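Local coordinates for uncharacterized protein YLR132C (Kluyveromyces marxianus, PDB 6PFQ) that belongs to the 2H phosphodiesterase superfamily as the U6 snRNA phosphodiesterase Usb1 and probably acts as an exoribonuclease on that RNA, at residues H40-F45 with R173-S178; M67-E72 with E76-R81; R83-A88 with L131-K136. All coordinates share one frame; numbering follows the deposited sequence.

From the N terminus, the chain runs through strand 9-16 and helix 20-39 to 40-45, the first half of interaction 1, whose partner 173-178 comes only on helix 169-186. Both other contacts nest inside the loop it closes. Interaction 2 closes a loop of only three residues as the end of strand 59-68 and the turn after it pack on the first half of helix 72-88. Interaction 3 follows in series, closing a loop of about forty residues by pairing the end of that helix with helix 121-137. Interactions 2 and 3 touch where Met67 meets Val134. Interaction 1 lies across the chain's centre, about 38 Å from both between centres, tying the exit of helix 20-39 to helix 169-186.

Interaction 1: H40-F45 with R173-S178; sequences HHRNSF and RQRLDS
Arg42 reaches across to Arg175 and Ser178 from just beyond the end of helix 20-39, which closes in a Schellman motif with His41, at positive phi, as its C-prime residue. The chain leaves that motif through Arg42, and its long side chain spans the gap to helix 169-186. From CB, CG lies opposite the carbonyl carbon, and a bend at chi2 (-97°) turns the rest of the chain toward the helix. The Arg42 side chain also touches Leu179 and Leu182 of the same helix. CD comes first to the far guanidinium, with Arg42 CD 4.1 Å from Arg175 NH2, and Arg42 NE follows at 3.8 Å from that same NH2. At the head, Arg42 CZ sits 3.8 Å from Arg175 CZ, and the two guanidinium groups stack flat but offset, Arg175 NH2 over the centre of the Arg42 group, planes 15° apart. Two positive groups this close probably repel, but the edge of the Arg42 group is gripped by oxygens lying in its plane: NH1 donates to the backbone carbonyl Arg175 O at 3.1 Å, and NH2 donates to Ser178 OG at 2.8 Å, nearly straight at 168°. These two bonds hold the group flat over its neighbour. Arg175 NE has a weak hydrogen bond to Tyr164 OH. With a leucine in place of Arg42, the stack and both edge bonds go, which would probably leave Ser178 OG without this donor and Arg175 freer to swing. Nearby, His40 adds a second tie to the same helix through a hydrogen bond from NE2 to Glu186 OE1. At the tip of Arg42, NH2 also lies 3.4 Å from Ser178 CB.

Interaction 2: M67-E72 with E76-R81; sequences MMFANE and EEKMGR
Phe69 sets its ring against Lys78 and Met79, nearly two turns into helix 72-88. Lys78 CB meets the ring obliquely at CE1, 3.5 Å from Phe69 CE1, while the lysine's amine leads away. Met79 SD comes obliquely to the next part of the rim, 3.8 Å from Phe69 CZ, on the same side of the ring plane as the lysine, a Met-aromatic contact. The bends at chi2 and chi3 (-60° and -67°) curl the methionine back, so that its sulfur also meets Met67 CE at 3.8 Å.

Glu72 and Glu76 are one turn apart at the solvent-exposed start of the helix. Glu76 N donates to Glu72 O at 3.0 Å in an ordinary helical bond, but their carboxylates also draw near, with Glu72 OE2 3.7 Å from Glu76 OE1, where the like charges probably repel. Just ahead of them, Asn71 is the N-cap, its OD1 accepting from Glu74 N.

The whole corner joins the end of strand 59-68 to helix 72-88: Met67 bonds through its backbone to Gly10 and packs on Leu12 of the adjoining strand 9-16, while Phe69 also rests on Pro139, just beyond helix 121-137.

Interaction 3: R83-A88 with L131-K136; sequences RQEIRA and LSIVEK
The helical segments 83-88 and 131-136 run nearly antiparallel, their short axes 158° apart in direction and 9.8 Å apart at closest approach, with Glu85 and Ile133 facing each other at the nearest point. Ile133 is the residue that fills the seam. Its CD1 reaches in to the other helix's backbone, 3.7 Å from Glu85 O, and packs 3.9 Å from Ile86 CG1, while its CG2 lies 4.0 Å from Glu85 CB. The root of the glutamate thus serves as an apolar wall for the isoleucine, and even its carboxylate leans over the same side chain, Glu85 OE1 standing 3.8 Å from Ile133 CG1. The two helices belong to one of the two lobes of the 2H phosphodiesterase fold, the lobe whose four-stranded antiparallel sheet includes strand 59-68, with the UMP-binding His60 and Ser62. Ile86 continues the packing from the helix pair onto that sheet, touching Leu216 of strand 212-217 as well as the C-terminal Leu218. Leu89 adds a further contact to Ile133. Toward solvent, the seam is closed by charge. Lys136 stretches out fully, its CG swung opposite the backbone N (chi1 179°), and crosses the Glu85 side chain at about a right angle to place NZ 3.2 Å from Glu85 OE2. This salt bridge uses the oxygen's syn lone pair. The same Glu85 OE2 is also hydrogen-bonded to Tyr137 OH, from the next residue of helix 121-137.

Interaction 1: H40-F45 with R173-S178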
# COMPACT_ATOMS: atom_id res chain seq x y z
N HIS A 40 -10.59 -21.04 10.50
CA HIS A 40 -11.81 -20.81 9.75
C HIS A 40 -11.74 -21.31 8.33
O HIS A 40 -12.63 -20.97 7.53
CB HIS A 40 -12.14 -19.32 9.79
CG HIS A 40 -12.60 -18.87 11.14
ND1 HIS A 40 -13.93 -18.79 11.48
CD2 HIS A 40 -11.91 -18.53 12.24
CE1 HIS A 40 -14.04 -18.39 12.73
NE2 HIS A 40 -12.82 -18.22 13.22
N HIS A 41 -10.72 -22.11 7.98
CA HIS A 41 -10.59 -22.70 6.65
C HIS A 41 -10.59 -21.63 5.56
O HIS A 41 -11.21 -21.78 4.50
CB HIS A 41 -11.68 -23.75 6.41
CG HIS A 41 -11.69 -24.82 7.45
ND1 HIS A 41 -12.66 -24.90 8.43
CD2 HIS A 41 -10.81 -25.81 7.72
CE1 HIS A 41 -12.39 -25.92 9.23
NE2 HIS A 41 -11.27 -26.48 8.82
N ARG A 42 -9.88 -20.54 5.84
CA ARG A 42 -9.66 -19.45 4.89
C ARG A 42 -8.24 -19.49 4.35
O ARG A 42 -7.33 -20.02 5.00
CB ARG A 42 -9.90 -18.09 5.53
CG ARG A 42 -11.25 -17.94 6.19
CD ARG A 42 -12.19 -17.26 5.27
NE ARG A 42 -13.47 -16.93 5.90
CZ ARG A 42 -14.31 -16.03 5.40
NH1 ARG A 42 -14.00 -15.37 4.28
NH2 ARG A 42 -15.46 -15.81 6.02
N ASN A 43 -8.04 -18.86 3.19
CA ASN A 43 -6.69 -18.67 2.66
C ASN A 43 -5.85 -17.79 3.59
O ASN A 43 -6.34 -16.85 4.22
CB ASN A 43 -6.76 -18.02 1.27
CG ASN A 43 -7.03 -19.04 0.17
OD1 ASN A 43 -7.10 -20.23 0.43
ND2 ASN A 43 -7.18 -18.57 -1.07
N SER A 44 -4.57 -18.14 3.70
CA SER A 44 -3.60 -17.39 4.49
C SER A 44 -2.92 -16.27 3.70
O SER A 44 -2.81 -16.29 2.48
CB SER A 44 -2.54 -18.35 5.06
OG SER A 44 -3.09 -19.02 6.18
N PHE A 45 -2.40 -15.30 4.46
CA PHE A 45 -1.70 -14.14 3.94
C PHE A 45 -0.20 -14.41 3.86
O PHE A 45 0.41 -14.84 4.86
CB PHE A 45 -1.97 -12.93 4.84
CG PHE A 45 -3.40 -12.50 4.83
CD1 PHE A 45 -3.89 -11.70 3.80
CD2 PHE A 45 -4.27 -12.92 5.84
CE1 PHE A 45 -5.23 -11.32 3.78
CE2 PHE A 45 -5.63 -12.55 5.84
CZ PHE A 45 -6.10 -11.74 4.81
N ARG A 173 -17.66 -11.17 -3.42
CA ARG A 173 -17.79 -10.00 -2.56
C ARG A 173 -18.28 -10.39 -1.16
O ARG A 173 -17.84 -9.82 -0.15
CB ARG A 173 -18.71 -8.97 -3.22
CG ARG A 173 -19.07 -7.79 -2.28
CD ARG A 173 -20.24 -6.96 -2.82
NE ARG A 173 -20.21 -6.81 -4.28
CZ ARG A 173 -21.12 -7.30 -5.12
NH1 ARG A 173 -22.16 -7.99 -4.64
NH2 ARG A 173 -21.01 -7.11 -6.43
N GLN A 174 -19.22 -11.34 -1.07
CA GLN A 174 -19.66 -11.81 0.24
C GLN A 174 -18.51 -12.43 1.04
O GLN A 174 -18.38 -12.18 2.24
CB GLN A 174 -20.79 -12.83 0.10
N ARG A 175 -17.66 -13.25 0.40
CA ARG A 175 -16.57 -13.87 1.16
C ARG A 175 -15.51 -12.82 1.53
O ARG A 175 -14.90 -12.92 2.60
CB ARG A 175 -15.95 -15.02 0.36
CG ARG A 175 -16.91 -16.21 0.11
CD ARG A 175 -17.37 -16.90 1.40
NE ARG A 175 -16.37 -17.84 1.92
CZ ARG A 175 -16.37 -18.35 3.15
NH1 ARG A 175 -17.32 -18.02 4.02
NH2 ARG A 175 -15.41 -19.19 3.53
N LEU A 176 -15.33 -11.81 0.70
CA LEU A 176 -14.44 -10.71 1.05
C LEU A 176 -14.97 -9.92 2.25
O LEU A 176 -14.21 -9.58 3.18
CB LEU A 176 -14.25 -9.79 -0.16
CG LEU A 176 -13.56 -8.46 0.09
CD1 LEU A 176 -12.14 -8.68 0.63
CD2 LEU A 176 -13.54 -7.65 -1.23
N ASP A 177 -16.27 -9.63 2.27
CA ASP A 177 -16.80 -8.91 3.43
C ASP A 177 -16.80 -9.76 4.70
O ASP A 177 -16.53 -9.25 5.79
CB ASP A 177 -18.21 -8.40 3.10
CG ASP A 177 -18.17 -7.20 2.13
OD1 ASP A 177 -17.19 -6.42 2.18
OD2 ASP A 177 -19.10 -7.04 1.32
N SER A 178 -17.03 -11.06 4.60
CA SER A 178 -16.91 -11.86 5.81
C SER A 178 -15.45 -12.07 6.19
O SER A 178 -15.14 -12.23 7.37
CB SER A 178 -17.63 -13.20 5.66
OG SER A 178 -17.11 -14.01 4.66

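Interaction 2: M67-E72 with E76-R81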
# COMPACT_ATOMS: atom_id res chain seq x y z
N MET A 67 -0.62 5.33 -13.39
CA MET A 67 -0.88 6.44 -14.30
C MET A 67 -0.46 6.04 -15.70
O MET A 67 0.71 5.74 -15.94
CB MET A 67 -0.15 7.72 -13.87
CG MET A 67 -0.65 8.22 -12.51
SD MET A 67 0.19 9.75 -11.96
CE MET A 67 1.80 9.14 -11.46
N MET A 68 -1.41 6.04 -16.62
CA MET A 68 -1.10 5.60 -17.97
C MET A 68 -1.05 6.84 -18.86
O MET A 68 -2.09 7.32 -19.32
CB MET A 68 -2.14 4.58 -18.41
CG MET A 68 -2.18 3.45 -17.38
SD MET A 68 -3.19 2.11 -17.96
CE MET A 68 -3.66 1.36 -16.38
N PHE A 69 0.16 7.29 -19.14
CA PHE A 69 0.29 8.48 -19.97
C PHE A 69 0.17 8.12 -21.44
O PHE A 69 0.45 6.99 -21.87
CB PHE A 69 1.64 9.14 -19.69
CG PHE A 69 1.81 9.56 -18.25
CD1 PHE A 69 1.35 10.81 -17.81
CD2 PHE A 69 2.43 8.72 -17.34
CE1 PHE A 69 1.53 11.21 -16.50
CE2 PHE A 69 2.60 9.12 -16.02
CZ PHE A 69 2.14 10.36 -15.60
N ALA A 70 -0.19 9.15 -22.24
CA ALA A 70 -0.48 8.94 -23.66
C ALA A 70 0.78 8.71 -24.48
O ALA A 70 0.73 8.07 -25.53
CB ALA A 70 -1.27 10.12 -24.22
N ASN A 71 1.91 9.25 -24.04
CA ASN A 71 3.14 9.12 -24.79
C ASN A 71 4.29 9.50 -23.87
O ASN A 71 4.08 9.95 -22.74
CB ASN A 71 3.14 10.01 -26.05
CG ASN A 71 2.67 11.41 -25.77
OD1 ASN A 71 3.29 12.15 -25.00
ND2 ASN A 71 1.56 11.80 -26.38
N GLU A 72 5.51 9.30 -24.38
CA GLU A 72 6.69 9.62 -23.58
C GLU A 72 6.76 11.10 -23.24
O GLU A 72 7.21 11.47 -22.15
CB GLU A 72 7.95 9.17 -24.32
CG GLU A 72 9.26 9.53 -23.64
CD GLU A 72 10.47 8.98 -24.36
OE1 GLU A 72 10.61 7.74 -24.41
OE2 GLU A 72 11.28 9.77 -24.89
N GLU A 76 6.97 12.56 -19.38
CA GLU A 76 8.05 13.43 -18.90
C GLU A 76 7.51 14.79 -18.45
O GLU A 76 7.92 15.30 -17.40
CB GLU A 76 9.11 13.62 -19.99
CG GLU A 76 9.71 12.35 -20.56
CD GLU A 76 10.59 12.63 -21.79
OE1 GLU A 76 11.64 11.97 -21.94
OE2 GLU A 76 10.24 13.52 -22.61
N GLU A 77 6.60 15.38 -19.22
CA GLU A 77 6.02 16.67 -18.83
C GLU A 77 5.38 16.56 -17.46
O GLU A 77 5.65 17.37 -16.56
CB GLU A 77 4.98 17.14 -19.85
CG GLU A 77 5.50 17.60 -21.19
CD GLU A 77 6.70 18.50 -21.06
OE1 GLU A 77 7.75 18.16 -21.63
OE2 GLU A 77 6.59 19.54 -20.35
N LYS A 78 4.49 15.58 -17.29
CA LYS A 78 3.71 15.50 -16.07
C LYS A 78 4.55 15.02 -14.89
O LYS A 78 4.46 15.59 -13.79
CB LYS A 78 2.50 14.60 -16.28
CG LYS A 78 1.64 14.95 -17.49
CD LYS A 78 0.77 16.16 -17.24
CE LYS A 78 -0.09 16.49 -18.45
NZ LYS A 78 -0.67 17.85 -18.35
N MET A 79 5.39 13.99 -15.08
CA MET A 79 6.21 13.52 -13.97
C MET A 79 7.23 14.56 -13.55
O MET A 79 7.49 14.73 -12.36
CB MET A 79 6.91 12.20 -14.29
CG MET A 79 5.98 10.98 -14.53
SD MET A 79 4.93 10.61 -13.08
CE MET A 79 6.14 10.08 -11.86
N GLY A 80 7.82 15.28 -14.51
CA GLY A 80 8.74 16.36 -14.14
C GLY A 80 8.06 17.44 -13.33
O GLY A 80 8.60 17.89 -12.31
N ARG A 81 6.85 17.85 -13.73
CA ARG A 81 6.12 18.83 -12.93
C ARG A 81 5.82 18.28 -11.54
O ARG A 81 5.91 19.01 -10.55
CB ARG A 81 4.82 19.25 -13.65
CG ARG A 81 5.00 20.35 -14.73
CD ARG A 81 3.73 20.46 -15.60
NE ARG A 81 3.72 21.60 -16.52
CZ ARG A 81 4.20 21.56 -17.77
NH1 ARG A 81 4.73 20.44 -18.25
NH2 ARG A 81 4.15 22.64 -18.54

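Interaction 3: R83-A88 with L131-K136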
# COMPACT_ATOMS: atom_id res chain seq x y z
N ARG A 83 7.63 16.04 -9.84
CA ARG A 83 8.90 16.07 -9.11
C ARG A 83 9.25 17.49 -8.66
O ARG A 83 9.57 17.73 -7.49
CB ARG A 83 10.02 15.52 -9.99
N GLN A 84 9.14 18.46 -9.56
CA GLN A 84 9.51 19.83 -9.23
C GLN A 84 8.61 20.39 -8.14
O GLN A 84 9.08 21.05 -7.21
CB GLN A 84 9.47 20.71 -10.47
N GLU A 85 7.30 20.16 -8.26
CA GLU A 85 6.39 20.70 -7.26
C GLU A 85 6.54 19.99 -5.91
O GLU A 85 6.36 20.63 -4.87
CB GLU A 85 4.95 20.62 -7.77
CG GLU A 85 4.61 21.69 -8.79
CD GLU A 85 3.15 22.12 -8.73
OE1 GLU A 85 2.54 21.99 -7.65
OE2 GLU A 85 2.62 22.60 -9.77
N ILE A 86 6.84 18.69 -5.90
CA ILE A 86 7.07 18.04 -4.61
C ILE A 86 8.32 18.61 -3.95
O ILE A 86 8.32 18.93 -2.76
CB ILE A 86 7.15 16.50 -4.78
CG1 ILE A 86 5.74 15.89 -4.76
CG2 ILE A 86 7.96 15.88 -3.67
CD1 ILE A 86 5.64 14.56 -5.45
N ARG A 87 9.40 18.80 -4.72
CA ARG A 87 10.60 19.44 -4.19
C ARG A 87 10.28 20.81 -3.62
O ARG A 87 10.80 21.19 -2.57
CB ARG A 87 11.67 19.54 -5.28
N ALA A 88 9.41 21.56 -4.29
CA ALA A 88 9.09 22.91 -3.84
C ALA A 88 8.24 22.92 -2.58
O ALA A 88 8.07 23.99 -1.98
CB ALA A 88 8.38 23.69 -4.96
N LEU A 131 -0.56 14.42 -2.47
CA LEU A 131 -1.68 13.94 -3.27
C LEU A 131 -2.24 15.06 -4.14
O LEU A 131 -2.66 14.82 -5.28
CB LEU A 131 -2.76 13.36 -2.36
CG LEU A 131 -2.32 12.10 -1.59
CD1 LEU A 131 -3.56 11.54 -0.91
CD2 LEU A 131 -1.74 11.07 -2.52
N SER A 132 -2.27 16.29 -3.61
CA SER A 132 -2.80 17.39 -4.40
C SER A 132 -2.00 17.60 -5.67
O SER A 132 -2.57 17.84 -6.74
CB SER A 132 -2.83 18.68 -3.58
OG SER A 132 -3.83 18.58 -2.59
N ILE A 133 -0.67 17.49 -5.58
CA ILE A 133 0.17 17.60 -6.77
C ILE A 133 -0.12 16.48 -7.75
O ILE A 133 -0.23 16.71 -8.97
CB ILE A 133 1.66 17.60 -6.34
CG1 ILE A 133 1.98 18.88 -5.56
CG2 ILE A 133 2.56 17.48 -7.57
CD1 ILE A 133 3.18 18.77 -4.70
N VAL A 134 -0.26 15.24 -7.25
CA VAL A 134 -0.59 14.11 -8.13
C VAL A 134 -1.92 14.35 -8.84
O VAL A 134 -2.04 14.13 -10.06
CB VAL A 134 -0.60 12.78 -7.35
CG1 VAL A 134 -1.00 11.61 -8.30
CG2 VAL A 134 0.78 12.52 -6.72
N GLU A 135 -2.93 14.78 -8.10
CA GLU A 135 -4.23 15.02 -8.72
C GLU A 135 -4.14 16.08 -9.81
O GLU A 135 -4.86 16.01 -10.81
CB GLU A 135 -5.25 15.46 -7.67
N LYS A 136 -3.26 17.06 -9.63
CA LYS A 136 -3.14 18.13 -10.63
C LYS A 136 -2.56 17.61 -11.94
O LYS A 136 -2.98 18.04 -13.02
CB LYS A 136 -2.29 19.27 -10.07
CG LYS A 136 -2.07 20.44 -11.03
CD LYS A 136 -1.49 21.65 -10.29
CE LYS A 136 -1.18 22.80 -11.25
NZ LYS A 136 -0.20 23.75 -10.62